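Local coordinates for protein ORF48 (Lactococcus phage TP901-1, PDB 3UH8) that probably serves as a structural component of the phage baseplate, the tail-tip organelle used for adhesion to the host cell, at residues P13-H24 / R115-K123. Sequence-based numbering, arbitrary orientation.
Sequences PNNNIGIVKLRH and RTFHYIVEK
K21 and I120 face each other across a short parallel strand pair and lean side by side on the same face of the sheet. The K21 chain runs fully extended: CB lies at the margin of contact, 4.2 Å from OE1 of E122, CG rests 3.7 Å from CG2 of I120, CD lies 3.4 Å from OE2 of E122, and CE continues past the same carboxylate oxygen. NZ ends 4.0 Å from OE2 of E122, too far for a salt bridge, so any attraction between the opposite charges is probably weak, and the methylenes make the closer contact. Between the two backbones the bonds alternate as in parallel strands: I120 N donates a hydrogen bond to V20 O, L22 N to I120 O, E122 N to L22 O and H24 N to E122 O. This ladder attaches strand 21-23 along one edge of the C-terminal strand, whose residues F117 and Y119 make backbone hydrogen bonds with A96 and N94 of the antiparallel strand 92-103, within the immunoglobulin-like all-beta domain. On the other face, L22 sends CD1 obliquely against the Y119 ring, 3.7 Å from its CD1. With CG between the backbone N and the carbonyl carbon (chi1 71°), the Y119 ring projects into the interior toward F52 and L54, and its OH reaches A87 O. Before the ladder begins, the backbones separate, and one water spans the gap, donating to G18 O and H118 O while accepting from V20 N. Nearer the N-terminal end of 13-24, CD1 of I17 meets CB of F117 at 3.8 Å, the two side chains crossing at about a right angle. Earlier still, N14 turns its amide to the opposite backbone: ND2 donates to R115 O at 2.9 Å from well above the carbonyl plane, along a bent path of 141°, while OD1 accepts from S9 N, so both ends of this buried amide are engaged.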
loop_
_atom_site.group_PDB
_atom_site.type_symbol
_atom_site.label_atom_id
_atom_site.label_comp_id
_atom_site.label_asym_id
_atom_site.label_seq_id
_atom_site.Cartn_x
_atom_site.Cartn_y
_atom_site.Cartn_z
ATOM N N PRO A 13 -13.133 -7.223 -1.985
ATOM C CA PRO A 13 -12.914 -6.330 -0.843
ATOM C C PRO A 13 -11.692 -6.725 -0.044
ATOM O O PRO A 13 -11.336 -7.920 0.002
ATOM C CB PRO A 13 -14.162 -6.559 -0.016
ATOM C CG PRO A 13 -14.554 -7.965 -0.375
ATOM C CD PRO A 13 -14.278 -8.142 -1.809
ATOM N N ASN A 14 -10.988 -5.759 0.587
ATOM C CA ASN A 14 -9.795 -6.056 1.369
ATOM C C ASN A 14 -10.033 -5.996 2.886
ATOM O O ASN A 14 -9.095 -5.795 3.639
ATOM C CB ASN A 14 -8.610 -5.240 0.901
ATOM C CG ASN A 14 -8.101 -5.625 -0.465
ATOM O OD1 ASN A 14 -7.869 -6.799 -0.777
ATOM N ND2 ASN A 14 -7.936 -4.627 -1.319
ATOM N N ASN A 15 -11.283 -6.280 3.334
ATOM C CA ASN A 15 -11.669 -6.279 4.757
ATOM C C ASN A 15 -11.307 -7.563 5.544
ATOM O O ASN A 15 -11.407 -7.563 6.774
ATOM C CB ASN A 15 -13.169 -5.982 4.891
ATOM C CG ASN A 15 -14.061 -6.988 4.201
ATOM O OD1 ASN A 15 -13.941 -7.238 3.001
ATOM N ND2 ASN A 15 -14.964 -7.601 4.949
ATOM N N ASN A 16 -10.913 -8.646 4.849
ATOM C CA ASN A 16 -10.581 -9.933 5.472
ATOM C C ASN A 16 -9.083 -10.145 5.740
ATOM O O ASN A 16 -8.715 -11.136 6.378
ATOM C CB ASN A 16 -11.157 -11.083 4.645
ATOM N N ILE A 17 -8.232 -9.206 5.281
ATOM C CA ILE A 17 -6.763 -9.225 5.421
ATOM C C ILE A 17 -6.298 -9.281 6.884
ATOM O O ILE A 17 -7.078 -8.974 7.791
ATOM C CB ILE A 17 -6.108 -8.024 4.666
ATOM C CG1 ILE A 17 -6.449 -6.661 5.334
ATOM C CG2 ILE A 17 -6.459 -8.044 3.174
ATOM C CD1 ILE A 17 -5.545 -5.501 5.011
ATOM N N GLY A 18 -5.028 -9.643 7.084
ATOM C CA GLY A 18 -4.394 -9.675 8.399
ATOM C C GLY A 18 -4.320 -8.277 8.982
ATOM O O GLY A 18 -4.192 -7.303 8.235
ATOM N N ILE A 19 -4.455 -8.162 10.309
ATOM C CA ILE A 19 -4.454 -6.860 10.975
ATOM C C ILE A 19 -3.049 -6.272 11.141
ATOM O O ILE A 19 -2.252 -6.778 11.932
ATOM C CB ILE A 19 -5.332 -6.835 12.263
ATOM C CG1 ILE A 19 -6.785 -7.279 11.933
ATOM C CG2 ILE A 19 -5.312 -5.443 12.918
ATOM C CD1 ILE A 19 -7.707 -7.550 13.118
ATOM N N VAL A 20 -2.759 -5.206 10.370
ATOM C CA VAL A 20 -1.481 -4.490 10.395
ATOM C C VAL A 20 -1.514 -3.490 11.548
ATOM O O VAL A 20 -2.345 -2.581 11.544
ATOM C CB VAL A 20 -1.154 -3.813 9.031
ATOM C CG1 VAL A 20 0.078 -2.912 9.128
ATOM C CG2 VAL A 20 -0.966 -4.853 7.932
ATOM N N LYS A 21 -0.619 -3.667 12.533
ATOM C CA LYS A 21 -0.526 -2.790 13.701
ATOM C C LYS A 21 0.825 -2.083 13.752
ATOM O O LYS A 21 1.832 -2.682 14.141
ATOM C CB LYS A 21 -0.825 -3.552 15.004
ATOM C CG LYS A 21 -2.265 -4.027 15.108
ATOM C CD LYS A 21 -2.532 -4.761 16.402
ATOM C CE LYS A 21 -3.994 -5.104 16.540
ATOM N NZ LYS A 21 -4.271 -5.821 17.809
ATOM N N LEU A 22 0.843 -0.813 13.325
ATOM C CA LEU A 22 2.055 0.006 13.292
ATOM C C LEU A 22 2.233 0.819 14.580
ATOM O O LEU A 22 1.281 0.983 15.344
ATOM C CB LEU A 22 2.077 0.919 12.046
ATOM C CG LEU A 22 1.937 0.262 10.659
ATOM C CD1 LEU A 22 1.919 1.308 9.564
ATOM C CD2 LEU A 22 3.058 -0.726 10.382
ATOM N N ARG A 23 3.465 1.296 14.830
ATOM C CA ARG A 23 3.806 2.095 16.008
ATOM C C ARG A 23 4.154 3.513 15.600
ATOM O O ARG A 23 5.014 3.727 14.745
ATOM C CB ARG A 23 4.931 1.448 16.824
ATOM C CG ARG A 23 4.476 0.215 17.599
ATOM C CD ARG A 23 5.643 -0.651 18.027
ATOM N NE ARG A 23 6.407 -1.133 16.877
ATOM C CZ ARG A 23 6.957 -2.340 16.787
ATOM N NH1 ARG A 23 6.833 -3.212 17.777
ATOM N NH2 ARG A 23 7.629 -2.683 15.697
ATOM N N HIS A 24 3.454 4.474 16.209
ATOM C CA HIS A 24 3.543 5.909 15.954
ATOM C C HIS A 24 4.940 6.564 16.005
ATOM O O HIS A 24 5.353 7.176 15.016
ATOM C CB HIS A 24 2.508 6.656 16.813
ATOM C CG HIS A 24 2.793 8.111 16.987
ATOM N ND1 HIS A 24 2.640 9.002 15.945
ATOM C CD2 HIS A 24 3.249 8.776 18.072
ATOM C CE1 HIS A 24 2.991 10.179 16.431
ATOM N NE2 HIS A 24 3.362 10.091 17.710
ATOM N N ARG A 115 -8.156 -2.228 -4.079
ATOM C CA ARG A 115 -9.303 -1.727 -3.345
ATOM C C ARG A 115 -8.805 -1.293 -1.980
ATOM O O ARG A 115 -7.727 -1.735 -1.568
ATOM C CB ARG A 115 -10.381 -2.797 -3.271
ATOM C CG ARG A 115 -11.063 -2.935 -4.628
ATOM C CD ARG A 115 -12.022 -4.097 -4.714
ATOM N NE ARG A 115 -12.938 -4.137 -3.575
ATOM C CZ ARG A 115 -14.233 -3.851 -3.640
ATOM N NH1 ARG A 115 -14.790 -3.521 -4.798
ATOM N NH2 ARG A 115 -14.987 -3.918 -2.551
ATOM N N THR A 116 -9.531 -0.379 -1.307
ATOM C CA THR A 116 -9.105 0.127 0.001
ATOM C C THR A 116 -8.969 -0.969 1.050
ATOM O O THR A 116 -9.662 -1.986 0.999
ATOM C CB THR A 116 -9.978 1.288 0.514
ATOM O OG1 THR A 116 -11.302 0.827 0.783
ATOM C CG2 THR A 116 -9.988 2.488 -0.414
ATOM N N PHE A 117 -8.039 -0.760 1.975
ATOM C CA PHE A 117 -7.764 -1.638 3.097
ATOM C C PHE A 117 -7.476 -0.758 4.297
ATOM O O PHE A 117 -7.180 0.433 4.142
ATOM C CB PHE A 117 -6.579 -2.572 2.794
ATOM C CG PHE A 117 -5.214 -1.920 2.754
ATOM C CD1 PHE A 117 -4.747 -1.324 1.590
ATOM C CD2 PHE A 117 -4.384 -1.933 3.869
ATOM C CE1 PHE A 117 -3.486 -0.719 1.554
ATOM C CE2 PHE A 117 -3.124 -1.330 3.831
ATOM C CZ PHE A 117 -2.682 -0.729 2.673
ATOM N N HIS A 118 -7.535 -1.344 5.487
ATOM C CA HIS A 118 -7.271 -0.610 6.706
ATOM C C HIS A 118 -6.060 -1.133 7.440
ATOM O O HIS A 118 -5.753 -2.323 7.368
ATOM C CB HIS A 118 -8.492 -0.642 7.626
ATOM C CG HIS A 118 -9.654 0.161 7.129
ATOM N ND1 HIS A 118 -10.604 -0.394 6.291
ATOM C CD2 HIS A 118 -10.007 1.438 7.407
ATOM C CE1 HIS A 118 -11.489 0.566 6.068
ATOM N NE2 HIS A 118 -11.173 1.685 6.722
ATOM N N TYR A 119 -5.382 -0.232 8.158
ATOM C CA TYR A 119 -4.253 -0.532 9.028
ATOM C C TYR A 119 -4.376 0.318 10.287
ATOM O O TYR A 119 -4.974 1.397 10.247
ATOM C CB TYR A 119 -2.892 -0.379 8.316
ATOM C CG TYR A 119 -2.463 1.039 8.005
ATOM C CD1 TYR A 119 -1.660 1.755 8.887
ATOM C CD2 TYR A 119 -2.788 1.634 6.789
ATOM C CE1 TYR A 119 -1.230 3.049 8.590
ATOM C CE2 TYR A 119 -2.359 2.926 6.477
ATOM C CZ TYR A 119 -1.578 3.628 7.382
ATOM O OH TYR A 119 -1.170 4.905 7.097
ATOM N N ILE A 120 -3.846 -0.175 11.407
ATOM C CA ILE A 120 -3.932 0.541 12.677
ATOM C C ILE A 120 -2.598 1.092 13.158
ATOM O O ILE A 120 -1.621 0.350 13.241
ATOM C CB ILE A 120 -4.763 -0.225 13.771
ATOM C CG1 ILE A 120 -4.369 0.161 15.214
ATOM C CG2 ILE A 120 -4.742 -1.741 13.582
ATOM C CD1 ILE A 120 -5.517 0.477 16.111
ATOM N N VAL A 121 -2.559 2.397 13.465
ATOM C CA VAL A 121 -1.372 3.012 14.036
ATOM C C VAL A 121 -1.628 3.090 15.535
ATOM O O VAL A 121 -2.605 3.701 15.971
ATOM C CB VAL A 121 -0.962 4.382 13.441
ATOM C CG1 VAL A 121 0.315 4.893 14.106
ATOM C CG2 VAL A 121 -0.764 4.297 11.931
ATOM N N GLU A 122 -0.783 2.409 16.305
ATOM C CA GLU A 122 -0.871 2.362 17.761
ATOM C C GLU A 122 0.190 3.246 18.395
ATOM O O GLU A 122 1.174 3.612 17.749
ATOM C CB GLU A 122 -0.737 0.917 18.263
ATOM C CG GLU A 122 -1.998 0.094 18.064
ATOM C CD GLU A 122 -1.945 -1.372 18.450
ATOM O OE1 GLU A 122 -0.858 -1.864 18.831
ATOM O OE2 GLU A 122 -3.003 -2.034 18.363
ATOM N N LYS A 123 -0.025 3.595 19.670
ATOM C CA LYS A 123 0.879 4.414 20.467
ATOM C C LYS A 123 0.846 3.923 21.915
ATOM O O LYS A 123 -0.229 3.757 22.490
ATOM C CB LYS A 123 0.480 5.894 20.380
ATOM C CG LYS A 123 1.452 6.818 21.084
ATOM C CD LYS A 123 0.901 8.216 21.195
ATOM C CE LYS A 123 1.831 9.137 21.946
ATOM N NZ LYS A 123 3.086 9.420 21.202
HETATM O O HOH W 1 -4.689 -4.500 8.456
#